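Local structure of halogenase (Chondromyces crocatus, 3E1T) at residues I11-G16 and R162-A167; G15-S20 and R112-L117; R32-E37 and G125-E130. The protein is an FAD-dependent halogenase that probably installs the chlorine of the myxobacterial metabolite chondrochloren, using its bound flavin to drive the halogenation. All blocks are in the same frame, centred on the assembly; numbering follows the deposited sequence.

Contact 1: residues I11-G16 and R162-A167; sequences IVIGGG and RFIVDA. With FAD (flavin-adenine dinucleotide), chain C.
At the heart of the parallel sheet of the FAD-binding Rossmann-type domain, strand 10-13 runs beside strand 163-166, their axes 5.0 Å apart and inclined by 13°. Backbone bonds lace them: Ile11 N gives to Phe163 O, Ile11 O takes Val165 N, and Ile13 N reaches Val165 O at 3.0 Å with a nearly straight N-H...O of 173°. The last rung, Ala167 N to Ile13 O at 2.9 Å, is more bent (137°), where both chains leave the sheet. On one face Ile11 and Ile164 lie side by side, their CD1 methyls 3.7 Å apart. In Ile164, CG1 lies beside the backbone N and CG2 anti to it, and CG2 meets Ile13 CD1 at 4.1 Å. Strands 133-140 and 143-150 cover this isoleucine face. On the other face Val12 CG1 meets Ala167 CB, and helix 315-333 packs on Val165. Asp166, on the isoleucine side, turns its carboxylate to Ser168 and Thr172, which hold both its oxygens. Beyond the strands the glycine turn lies against the cofactor: Gly14 CA comes within 3.3 Å of FAD O4B, while Ile13 CG2 touches the adenine at N1A, 3.6 Å away. Ala167 O itself lies 3.4 Å from FAD C5B. A central strand ending in a glycine-rich turn against the dinucleotide, with a parallel neighbour alongside, is the hallmark of the Rossmann-type FAD-binding fold.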
# COMPACT_ATOMS: atom_id res chain seq x y z
N ILE A 11 -7.87 -19.24 -9.37
CA ILE A 11 -6.77 -19.52 -8.45
C ILE A 11 -6.11 -18.20 -8.05
O ILE A 11 -5.67 -17.43 -8.91
CB ILE A 11 -5.71 -20.44 -9.07
CG1 ILE A 11 -6.33 -21.81 -9.42
CG2 ILE A 11 -4.53 -20.62 -8.09
CD1 ILE A 11 -5.60 -22.58 -10.51
N VAL A 12 -6.06 -17.96 -6.74
CA VAL A 12 -5.40 -16.80 -6.18
C VAL A 12 -4.08 -17.21 -5.54
O VAL A 12 -4.03 -18.16 -4.75
CB VAL A 12 -6.31 -16.07 -5.17
CG1 VAL A 12 -5.58 -14.89 -4.53
CG2 VAL A 12 -7.55 -15.58 -5.88
N ILE A 13 -3.01 -16.51 -5.93
CA ILE A 13 -1.68 -16.73 -5.41
C ILE A 13 -1.35 -15.71 -4.32
O ILE A 13 -1.00 -14.55 -4.61
CB ILE A 13 -0.61 -16.57 -6.52
CG1 ILE A 13 -1.07 -17.25 -7.83
CG2 ILE A 13 0.75 -17.02 -6.00
CD1 ILE A 13 -0.14 -17.04 -9.02
N GLY A 14 -1.44 -16.14 -3.06
CA GLY A 14 -1.09 -15.31 -1.91
C GLY A 14 -2.31 -15.02 -1.07
O GLY A 14 -3.37 -14.74 -1.62
N GLY A 15 -2.17 -15.07 0.25
CA GLY A 15 -3.31 -14.86 1.14
C GLY A 15 -3.23 -13.64 2.06
O GLY A 15 -3.82 -13.65 3.15
N GLY A 16 -2.52 -12.60 1.64
CA GLY A 16 -2.53 -11.33 2.35
C GLY A 16 -3.85 -10.65 2.06
O GLY A 16 -4.72 -11.26 1.47
N ARG A 162 -10.16 -20.84 -14.95
CA ARG A 162 -10.40 -19.84 -15.99
C ARG A 162 -9.61 -18.53 -15.74
O ARG A 162 -9.22 -17.84 -16.69
CB ARG A 162 -11.91 -19.56 -16.12
CG ARG A 162 -12.27 -18.71 -17.34
CD ARG A 162 -13.75 -18.37 -17.40
NE ARG A 162 -14.01 -17.20 -18.24
CZ ARG A 162 -15.21 -16.71 -18.52
NH1 ARG A 162 -16.31 -17.29 -18.05
NH2 ARG A 162 -15.33 -15.63 -19.29
N PHE A 163 -9.37 -18.21 -14.47
CA PHE A 163 -8.67 -16.99 -14.07
C PHE A 163 -7.60 -17.28 -13.04
O PHE A 163 -7.84 -18.01 -12.09
CB PHE A 163 -9.64 -15.98 -13.48
CG PHE A 163 -10.73 -15.56 -14.40
CD1 PHE A 163 -10.49 -14.68 -15.43
CD2 PHE A 163 -12.02 -16.05 -14.21
CE1 PHE A 163 -11.52 -14.28 -16.28
CE2 PHE A 163 -13.05 -15.65 -15.05
CZ PHE A 163 -12.80 -14.77 -16.09
N ILE A 164 -6.42 -16.69 -13.25
CA ILE A 164 -5.31 -16.79 -12.30
C ILE A 164 -4.96 -15.36 -11.87
O ILE A 164 -4.79 -14.50 -12.73
CB ILE A 164 -4.04 -17.43 -12.93
CG1 ILE A 164 -4.38 -18.69 -13.75
CG2 ILE A 164 -2.97 -17.73 -11.85
CD1 ILE A 164 -4.89 -19.86 -12.95
N VAL A 165 -4.89 -15.11 -10.56
CA VAL A 165 -4.54 -13.78 -10.06
C VAL A 165 -3.33 -13.80 -9.12
O VAL A 165 -3.31 -14.54 -8.15
CB VAL A 165 -5.72 -13.08 -9.36
CG1 VAL A 165 -5.28 -11.73 -8.78
CG2 VAL A 165 -6.90 -12.88 -10.35
N ASP A 166 -2.33 -12.98 -9.44
CA ASP A 166 -1.16 -12.78 -8.60
C ASP A 166 -1.48 -11.73 -7.53
O ASP A 166 -1.66 -10.55 -7.83
CB ASP A 166 0.04 -12.34 -9.45
CG ASP A 166 1.34 -12.25 -8.66
OD1 ASP A 166 1.42 -12.71 -7.49
OD2 ASP A 166 2.30 -11.71 -9.23
N ALA A 167 -1.59 -12.20 -6.29
CA ALA A 167 -1.74 -11.35 -5.13
C ALA A 167 -0.59 -11.70 -4.21
O ALA A 167 -0.74 -11.71 -2.99
CB ALA A 167 -3.06 -11.62 -4.43
PA FAD C . 1.18 -9.08 0.92
O1A FAD C . 0.61 -8.50 2.18
O2A FAD C . 2.66 -8.94 0.77
O5B FAD C . 0.82 -10.65 0.91
C5B FAD C . 1.17 -11.49 -0.18
C4B FAD C . 1.15 -12.95 0.27
O4B FAD C . 1.60 -13.81 -0.76
C3B FAD C . 2.08 -13.17 1.46
O3B FAD C . 1.33 -13.76 2.50
C2B FAD C . 3.13 -14.14 0.96
O2B FAD C . 3.43 -15.09 1.95
C1B FAD C . 2.45 -14.79 -0.23
N9A FAD C . 3.35 -15.26 -1.30
C8A FAD C . 4.50 -14.69 -1.78
N7A FAD C . 4.97 -15.47 -2.78
C5A FAD C . 4.13 -16.52 -2.96
C6A FAD C . 4.12 -17.62 -3.83
N6A FAD C . 5.16 -17.87 -4.64
N1A FAD C . 3.10 -18.53 -3.74
C2A FAD C . 2.10 -18.39 -2.81
N3A FAD C . 2.12 -17.31 -1.95
C4A FAD C . 3.11 -16.39 -2.03
N1 FAD C . 0.23 -0.27 3.98
C2 FAD C . -0.77 0.21 4.77
O2 FAD C . -1.93 0.03 4.41
N3 FAD C . -0.45 0.90 5.93
C4 FAD C . 0.88 1.09 6.30
O4 FAD C . 1.16 1.68 7.34
C4X FAD C . 1.89 0.61 5.48
N5 FAD C . 3.22 0.78 5.82
C5X FAD C . 4.21 0.28 4.99
C6 FAD C . 5.56 0.46 5.32
C7 FAD C . 6.56 -0.05 4.47
C7M FAD C . 7.99 0.34 4.71
C8 FAD C . 6.21 -0.73 3.29
C8M FAD C . 7.24 -1.11 2.26
C9 FAD C . 4.86 -0.91 2.99
C9A FAD C . 3.86 -0.40 3.82
N10 FAD C . 2.53 -0.60 3.49
C10 FAD C . 1.55 -0.09 4.31
C1' FAD C . 2.15 -1.44 2.29
C2' FAD C . 1.66 -2.85 2.64
O2' FAD C . 2.74 -3.56 3.21
C3' FAD C . 1.18 -3.60 1.38
O3' FAD C . 0.57 -2.71 0.47
C4' FAD C . 0.16 -4.70 1.63
O4' FAD C . 0.72 -5.69 2.47
C5' FAD C . -0.24 -5.33 0.30
O5' FAD C . -0.92 -6.54 0.53
P FAD C . -0.89 -7.73 -0.54
O1P FAD C . -2.07 -8.64 -0.29
O2P FAD C . -0.95 -7.19 -1.93
O3P FAD C . 0.53 -8.42 -0.37

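Contact 2: residues G15-S20 and R112-L117; sequences GGPGGS and RFDDML. With FAD (flavin-adenine dinucleotide), chain C.
A single water, rather than any direct polar bond between the segments, ties Ser20 and the glycine-rich turn to Asp114 on helix 110-123. It donates to Gly15 O at 2.6 Å and to Asp114 O, and accepts from Ser20 OG at 2.8 Å. Ser20 OG sits between its backbone N and carbonyl carbon (chi1 62°), a rotation that also lays it against Leu117 CB at 3.6 Å. Beside the water, the apolar packing centres on Pro17. Leu117 CD1 lies against Pro17 CB at 3.8 Å, the two side chains crossing at about a right angle, and Phe113 brings its ring edge to Pro17 CG. Leu117 CG in turn rests over one face of the Phe113 ring, toward the rim. From the Asp114 carboxylate, OD1 reaches Pro17 CG at 3.4 Å, whereas OD2 is engaged by Arg43 and Arg110 in salt bridges. Arg43 also hydrogen-bonds FAD, so Asp114 is a second-shell residue that probably helps position Arg43. Behind Pro17 the first turn of helix 17-27 meets the diphosphate: Gly18 N donates to FAD O1P at 2.8 Å, with an N-H...O angle of 147°. With this amide on O1P, the N-terminus of the helix would be expected to offset part of the negative charge of the phosphate.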
# COMPACT_ATOMS: atom_id res chain seq x y z
N GLY A 15 -2.17 -15.07 0.25
CA GLY A 15 -3.31 -14.86 1.14
C GLY A 15 -3.23 -13.64 2.06
O GLY A 15 -3.82 -13.65 3.15
N GLY A 16 -2.52 -12.60 1.64
CA GLY A 16 -2.53 -11.33 2.35
C GLY A 16 -3.85 -10.65 2.06
O GLY A 16 -4.72 -11.26 1.47
N PRO A 17 -4.02 -9.37 2.47
CA PRO A 17 -5.32 -8.70 2.27
C PRO A 17 -5.81 -8.64 0.83
O PRO A 17 -7.00 -8.73 0.61
CB PRO A 17 -5.08 -7.28 2.81
CG PRO A 17 -3.93 -7.45 3.78
CD PRO A 17 -3.05 -8.50 3.15
N GLY A 18 -4.91 -8.47 -0.14
CA GLY A 18 -5.29 -8.53 -1.55
C GLY A 18 -5.91 -9.87 -1.93
O GLY A 18 -7.03 -9.92 -2.43
N GLY A 19 -5.16 -10.95 -1.69
CA GLY A 19 -5.59 -12.29 -2.07
C GLY A 19 -6.83 -12.82 -1.35
O GLY A 19 -7.76 -13.30 -1.99
N SER A 20 -6.84 -12.73 -0.03
CA SER A 20 -8.00 -13.19 0.75
C SER A 20 -9.26 -12.41 0.40
O SER A 20 -10.36 -12.99 0.32
CB SER A 20 -7.71 -13.10 2.24
OG SER A 20 -7.47 -11.76 2.61
N ARG A 112 -2.18 -10.97 12.86
CA ARG A 112 -3.54 -11.22 13.33
C ARG A 112 -4.59 -10.78 12.33
O ARG A 112 -5.64 -11.40 12.20
CB ARG A 112 -3.84 -10.46 14.62
CG ARG A 112 -2.81 -10.52 15.73
CD ARG A 112 -3.28 -9.65 16.89
NE ARG A 112 -4.67 -9.94 17.25
CZ ARG A 112 -5.53 -9.07 17.77
NH1 ARG A 112 -5.17 -7.81 18.02
NH2 ARG A 112 -6.77 -9.46 18.06
N PHE A 113 -4.32 -9.67 11.66
CA PHE A 113 -5.27 -9.10 10.72
C PHE A 113 -5.40 -9.95 9.46
O PHE A 113 -6.52 -10.25 9.02
CB PHE A 113 -4.88 -7.66 10.38
CG PHE A 113 -5.82 -6.98 9.44
CD1 PHE A 113 -7.08 -6.57 9.87
CD2 PHE A 113 -5.46 -6.74 8.11
CE1 PHE A 113 -7.96 -5.95 9.00
CE2 PHE A 113 -6.33 -6.11 7.23
CZ PHE A 113 -7.59 -5.71 7.68
N ASP A 114 -4.27 -10.34 8.87
CA ASP A 114 -4.28 -11.19 7.68
C ASP A 114 -4.91 -12.55 8.02
O ASP A 114 -5.75 -13.03 7.28
CB ASP A 114 -2.86 -11.40 7.13
CG ASP A 114 -2.25 -10.12 6.56
OD1 ASP A 114 -2.90 -9.06 6.60
OD2 ASP A 114 -1.10 -10.17 6.07
N ASP A 115 -4.48 -13.14 9.14
CA ASP A 115 -5.03 -14.42 9.63
C ASP A 115 -6.54 -14.33 9.78
O ASP A 115 -7.28 -15.15 9.24
CB ASP A 115 -4.38 -14.83 10.96
CG ASP A 115 -4.75 -16.25 11.39
OD1 ASP A 115 -4.70 -17.17 10.54
OD2 ASP A 115 -5.08 -16.44 12.57
N MET A 116 -7.00 -13.29 10.48
CA MET A 116 -8.42 -13.00 10.59
C MET A 116 -9.09 -12.97 9.22
O MET A 116 -10.14 -13.59 9.03
CB MET A 116 -8.61 -11.67 11.34
CG MET A 116 -10.02 -11.13 11.36
SD MET A 116 -10.24 -9.71 12.46
CE MET A 116 -11.65 -9.00 11.63
N LEU A 117 -8.48 -12.28 8.26
CA LEU A 117 -9.00 -12.20 6.89
C LEU A 117 -9.01 -13.53 6.15
O LEU A 117 -9.93 -13.79 5.37
CB LEU A 117 -8.20 -11.17 6.07
CG LEU A 117 -8.32 -9.66 6.35
CD1 LEU A 117 -7.31 -8.88 5.50
CD2 LEU A 117 -9.72 -9.13 6.11
PA FAD C . 1.18 -9.08 0.92
O1A FAD C . 0.61 -8.50 2.18
O2A FAD C . 2.66 -8.94 0.77
O5B FAD C . 0.82 -10.65 0.91
C5B FAD C . 1.17 -11.49 -0.18
C4B FAD C . 1.15 -12.95 0.27
O4B FAD C . 1.60 -13.81 -0.76
C3B FAD C . 2.08 -13.17 1.46
O3B FAD C . 1.33 -13.76 2.50
C2B FAD C . 3.13 -14.14 0.96
O2B FAD C . 3.43 -15.09 1.95
C1B FAD C . 2.45 -14.79 -0.23
N9A FAD C . 3.35 -15.26 -1.30
C8A FAD C . 4.50 -14.69 -1.78
N7A FAD C . 4.97 -15.47 -2.78
C5A FAD C . 4.13 -16.52 -2.96
C6A FAD C . 4.12 -17.62 -3.83
N6A FAD C . 5.16 -17.87 -4.64
N1A FAD C . 3.10 -18.53 -3.74
C2A FAD C . 2.10 -18.39 -2.81
N3A FAD C . 2.12 -17.31 -1.95
C4A FAD C . 3.11 -16.39 -2.03
N1 FAD C . 0.23 -0.27 3.98
C2 FAD C . -0.77 0.21 4.77
O2 FAD C . -1.93 0.03 4.41
N3 FAD C . -0.45 0.90 5.93
C4 FAD C . 0.88 1.09 6.30
O4 FAD C . 1.16 1.68 7.34
C4X FAD C . 1.89 0.61 5.48
N5 FAD C . 3.22 0.78 5.82
C5X FAD C . 4.21 0.28 4.99
C6 FAD C . 5.56 0.46 5.32
C7 FAD C . 6.56 -0.05 4.47
C7M FAD C . 7.99 0.34 4.71
C8 FAD C . 6.21 -0.73 3.29
C8M FAD C . 7.24 -1.11 2.26
C9 FAD C . 4.86 -0.91 2.99
C9A FAD C . 3.86 -0.40 3.82
N10 FAD C . 2.53 -0.60 3.49
C10 FAD C . 1.55 -0.09 4.31
C1' FAD C . 2.15 -1.44 2.29
C2' FAD C . 1.66 -2.85 2.64
O2' FAD C . 2.74 -3.56 3.21
C3' FAD C . 1.18 -3.60 1.38
O3' FAD C . 0.57 -2.71 0.47
C4' FAD C . 0.16 -4.70 1.63
O4' FAD C . 0.72 -5.69 2.47
C5' FAD C . -0.24 -5.33 0.30
O5' FAD C . -0.92 -6.54 0.53
P FAD C . -0.89 -7.73 -0.54
O1P FAD C . -2.07 -8.64 -0.29
O2P FAD C . -0.95 -7.19 -1.93
O3P FAD C . 0.53 -8.42 -0.37
O HOH W 1 -5.38 -12.00 4.48

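Contact 3: residues R32-E37 and G125-E130; sequences RVLLLE and GVDVRE. With FAD (flavin-adenine dinucleotide), chain C.
Glu37 and Arg129 meet through the backbone, Glu37 N giving to Arg129 O at 3.1 Å, and this bond closes a parallel ladder where strand 33-36 ends. The Glu37 carboxylate takes both hydroxyls of the adenosine ribose: FAD O3B donates to OE1 at 2.7 Å and O2B to OE2 at 2.6 Å. Gly15 N also holds OE1 and Glu39 N holds OE2, so each oxygen is gripped twice. Along the ladder Arg129 N donates to Leu35 O, Leu35 N to Asp127 O and Asp127 N to Val33 O. In the Leu35 bond the amide stands well above the Asp127 carbonyl plane, while the Arg129 amide approaches Leu35 O almost head-on. On one face Leu34 CD2 packs on Arg129 CD at 3.7 Å, and Leu36 lies beside the Arg129 chain, pointing the same way. That chain is bent at chi2 and chi3, which brings its guanidinium back beside Leu34 CD2; Asp127 OD2 sits at the guanidinium edge, in plane, as a long salt bridge to NH1, and Glu6 pairs with NH2. On the opposite face Val33 CG2 meets Val126 CG1 at 3.7 Å, and Leu35 CB comes to the same methyl at 3.9 Å. Ala23 of helix 17-27 backs these three residues, and helix 110-123 covers Val128. Near the start of the ladder a water bridges Val33 N and Gly125 O, the glycine ending the helix in a Schellman motif. Fixed in rotation, the Glu37 carboxylate offers acceptors that suit a ribose whose two hydroxyls are both unphosphorylated, as in FAD.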
# COMPACT_ATOMS: atom_id res chain seq x y z
N ARG A 32 -16.04 -21.54 -7.64
CA ARG A 32 -14.98 -22.40 -7.11
C ARG A 32 -13.65 -21.64 -7.10
O ARG A 32 -13.10 -21.34 -8.15
CB ARG A 32 -14.83 -23.69 -7.94
CG ARG A 32 -16.15 -24.37 -8.33
CD ARG A 32 -15.95 -25.66 -9.15
NE ARG A 32 -15.25 -25.52 -10.44
CZ ARG A 32 -15.73 -24.90 -11.52
NH1 ARG A 32 -16.92 -24.29 -11.51
NH2 ARG A 32 -15.00 -24.86 -12.64
N VAL A 33 -13.15 -21.31 -5.91
CA VAL A 33 -11.84 -20.67 -5.83
C VAL A 33 -10.87 -21.40 -4.92
O VAL A 33 -11.23 -21.86 -3.83
CB VAL A 33 -11.90 -19.09 -5.62
CG1 VAL A 33 -13.31 -18.58 -5.34
CG2 VAL A 33 -10.87 -18.59 -4.57
N LEU A 34 -9.64 -21.52 -5.41
CA LEU A 34 -8.50 -22.01 -4.67
C LEU A 34 -7.60 -20.81 -4.36
O LEU A 34 -7.41 -19.93 -5.21
CB LEU A 34 -7.71 -22.98 -5.55
CG LEU A 34 -6.79 -24.11 -5.05
CD1 LEU A 34 -5.57 -24.20 -5.95
CD2 LEU A 34 -6.38 -24.01 -3.59
N LEU A 35 -7.04 -20.79 -3.16
CA LEU A 35 -6.08 -19.78 -2.78
C LEU A 35 -4.88 -20.48 -2.18
O LEU A 35 -5.03 -21.23 -1.20
CB LEU A 35 -6.73 -18.76 -1.83
CG LEU A 35 -6.07 -17.81 -0.81
CD1 LEU A 35 -4.57 -17.90 -0.65
CD2 LEU A 35 -6.53 -16.38 -1.07
N LEU A 36 -3.72 -20.26 -2.78
CA LEU A 36 -2.46 -20.85 -2.31
C LEU A 36 -1.58 -19.81 -1.61
O LEU A 36 -1.26 -18.77 -2.19
CB LEU A 36 -1.71 -21.50 -3.47
CG LEU A 36 -2.42 -22.63 -4.25
CD1 LEU A 36 -1.57 -23.09 -5.42
CD2 LEU A 36 -2.73 -23.82 -3.35
N GLU A 37 -1.18 -20.11 -0.37
CA GLU A 37 -0.34 -19.21 0.42
C GLU A 37 0.93 -19.92 0.89
O GLU A 37 0.88 -21.01 1.47
CB GLU A 37 -1.15 -18.65 1.61
CG GLU A 37 -0.32 -18.08 2.76
CD GLU A 37 0.45 -16.83 2.37
OE1 GLU A 37 -0.13 -15.91 1.74
OE2 GLU A 37 1.64 -16.77 2.71
N GLY A 125 -16.28 -19.80 1.82
CA GLY A 125 -16.29 -20.92 0.90
C GLY A 125 -15.04 -21.10 0.07
O GLY A 125 -15.04 -21.84 -0.92
N VAL A 126 -13.96 -20.41 0.45
CA VAL A 126 -12.71 -20.46 -0.31
C VAL A 126 -11.88 -21.66 0.13
O VAL A 126 -11.73 -21.91 1.33
CB VAL A 126 -11.85 -19.17 -0.18
CG1 VAL A 126 -10.53 -19.32 -0.91
CG2 VAL A 126 -12.61 -17.95 -0.70
N ASP A 127 -11.36 -22.38 -0.85
CA ASP A 127 -10.44 -23.49 -0.63
C ASP A 127 -9.03 -22.93 -0.38
O ASP A 127 -8.23 -22.84 -1.31
CB ASP A 127 -10.46 -24.41 -1.86
CG ASP A 127 -9.78 -25.74 -1.63
OD1 ASP A 127 -8.94 -25.88 -0.71
OD2 ASP A 127 -10.08 -26.68 -2.40
N VAL A 128 -8.72 -22.55 0.86
CA VAL A 128 -7.40 -21.98 1.12
C VAL A 128 -6.43 -23.05 1.63
O VAL A 128 -6.79 -23.90 2.45
CB VAL A 128 -7.40 -20.68 2.01
CG1 VAL A 128 -8.79 -20.08 2.13
CG2 VAL A 128 -6.78 -20.90 3.39
N ARG A 129 -5.21 -23.00 1.13
CA ARG A 129 -4.20 -23.98 1.49
C ARG A 129 -2.87 -23.29 1.77
O ARG A 129 -2.25 -22.74 0.86
CB ARG A 129 -4.07 -25.03 0.38
CG ARG A 129 -5.17 -26.08 0.44
CD ARG A 129 -5.74 -26.42 -0.92
NE ARG A 129 -4.90 -27.38 -1.62
CZ ARG A 129 -5.31 -28.16 -2.62
NH1 ARG A 129 -6.58 -28.12 -3.04
NH2 ARG A 129 -4.45 -28.99 -3.18
N GLU A 130 -2.48 -23.31 3.04
CA GLU A 130 -1.21 -22.74 3.48
C GLU A 130 -0.07 -23.70 3.18
O GLU A 130 -0.32 -24.82 2.72
CB GLU A 130 -1.27 -22.38 4.97
CG GLU A 130 -2.22 -21.23 5.27
CD GLU A 130 -2.52 -21.05 6.76
OE1 GLU A 130 -1.67 -21.41 7.61
OE2 GLU A 130 -3.61 -20.54 7.08
PA FAD C . 1.18 -9.08 0.92
O1A FAD C . 0.61 -8.50 2.18
O2A FAD C . 2.66 -8.94 0.77
O5B FAD C . 0.82 -10.65 0.91
C5B FAD C . 1.17 -11.49 -0.18
C4B FAD C . 1.15 -12.95 0.27
O4B FAD C . 1.60 -13.81 -0.76
C3B FAD C . 2.08 -13.17 1.46
O3B FAD C . 1.33 -13.76 2.50
C2B FAD C . 3.13 -14.14 0.96
O2B FAD C . 3.43 -15.09 1.95
C1B FAD C . 2.45 -14.79 -0.23
N9A FAD C . 3.35 -15.26 -1.30
C8A FAD C . 4.50 -14.69 -1.78
N7A FAD C . 4.97 -15.47 -2.78
C5A FAD C . 4.13 -16.52 -2.96
C6A FAD C . 4.12 -17.62 -3.83
N6A FAD C . 5.16 -17.87 -4.64
N1A FAD C . 3.10 -18.53 -3.74
C2A FAD C . 2.10 -18.39 -2.81
N3A FAD C . 2.12 -17.31 -1.95
C4A FAD C . 3.11 -16.39 -2.03
N1 FAD C . 0.23 -0.27 3.98
C2 FAD C . -0.77 0.21 4.77
O2 FAD C . -1.93 0.03 4.41
N3 FAD C . -0.45 0.90 5.93
C4 FAD C . 0.88 1.09 6.30
O4 FAD C . 1.16 1.68 7.34
C4X FAD C . 1.89 0.61 5.48
N5 FAD C . 3.22 0.78 5.82
C5X FAD C . 4.21 0.28 4.99
C6 FAD C . 5.56 0.46 5.32
C7 FAD C . 6.56 -0.05 4.47
C7M FAD C . 7.99 0.34 4.71
C8 FAD C . 6.21 -0.73 3.29
C8M FAD C . 7.24 -1.11 2.26
C9 FAD C . 4.86 -0.91 2.99
C9A FAD C . 3.86 -0.40 3.82
N10 FAD C . 2.53 -0.60 3.49
C10 FAD C . 1.55 -0.09 4.31
C1' FAD C . 2.15 -1.44 2.29
C2' FAD C . 1.66 -2.85 2.64
O2' FAD C . 2.74 -3.56 3.21
C3' FAD C . 1.18 -3.60 1.38
O3' FAD C . 0.57 -2.71 0.47
C4' FAD C . 0.16 -4.70 1.63
O4' FAD C . 0.72 -5.69 2.47
C5' FAD C . -0.24 -5.33 0.30
O5' FAD C . -0.92 -6.54 0.53
P FAD C . -0.89 -7.73 -0.54
O1P FAD C . -2.07 -8.64 -0.29
O2P FAD C . -0.95 -7.19 -1.93
O3P FAD C . 0.53 -8.42 -0.37
O HOH W 2 -15.08 -21.21 -3.52

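All three contacts touch FAD, at its adenosine and diphosphate end. Contacts 1 and 3 belong to one parallel sheet, in the order 127-129, 33-36, 10-13, 163-166, 298-300, their centres about 9 Å apart; strands 10-13 and 33-36 are neighbours, and Gly14 N lies 2.8 Å from Leu36 O. Contact 2, centred about 13 Å from contact 1 and 12 Å from contact 3, joins the helices that precede strands 33-36 and 127-129. Contacts 1 and 2 share Gly15 and Gly16. Along the chain, strand 10-13, helix 17-27 and strand 33-36 come first, helix 110-123 and strand 127-129 later, and 163-166 last, so distant sequence builds one cofactor site.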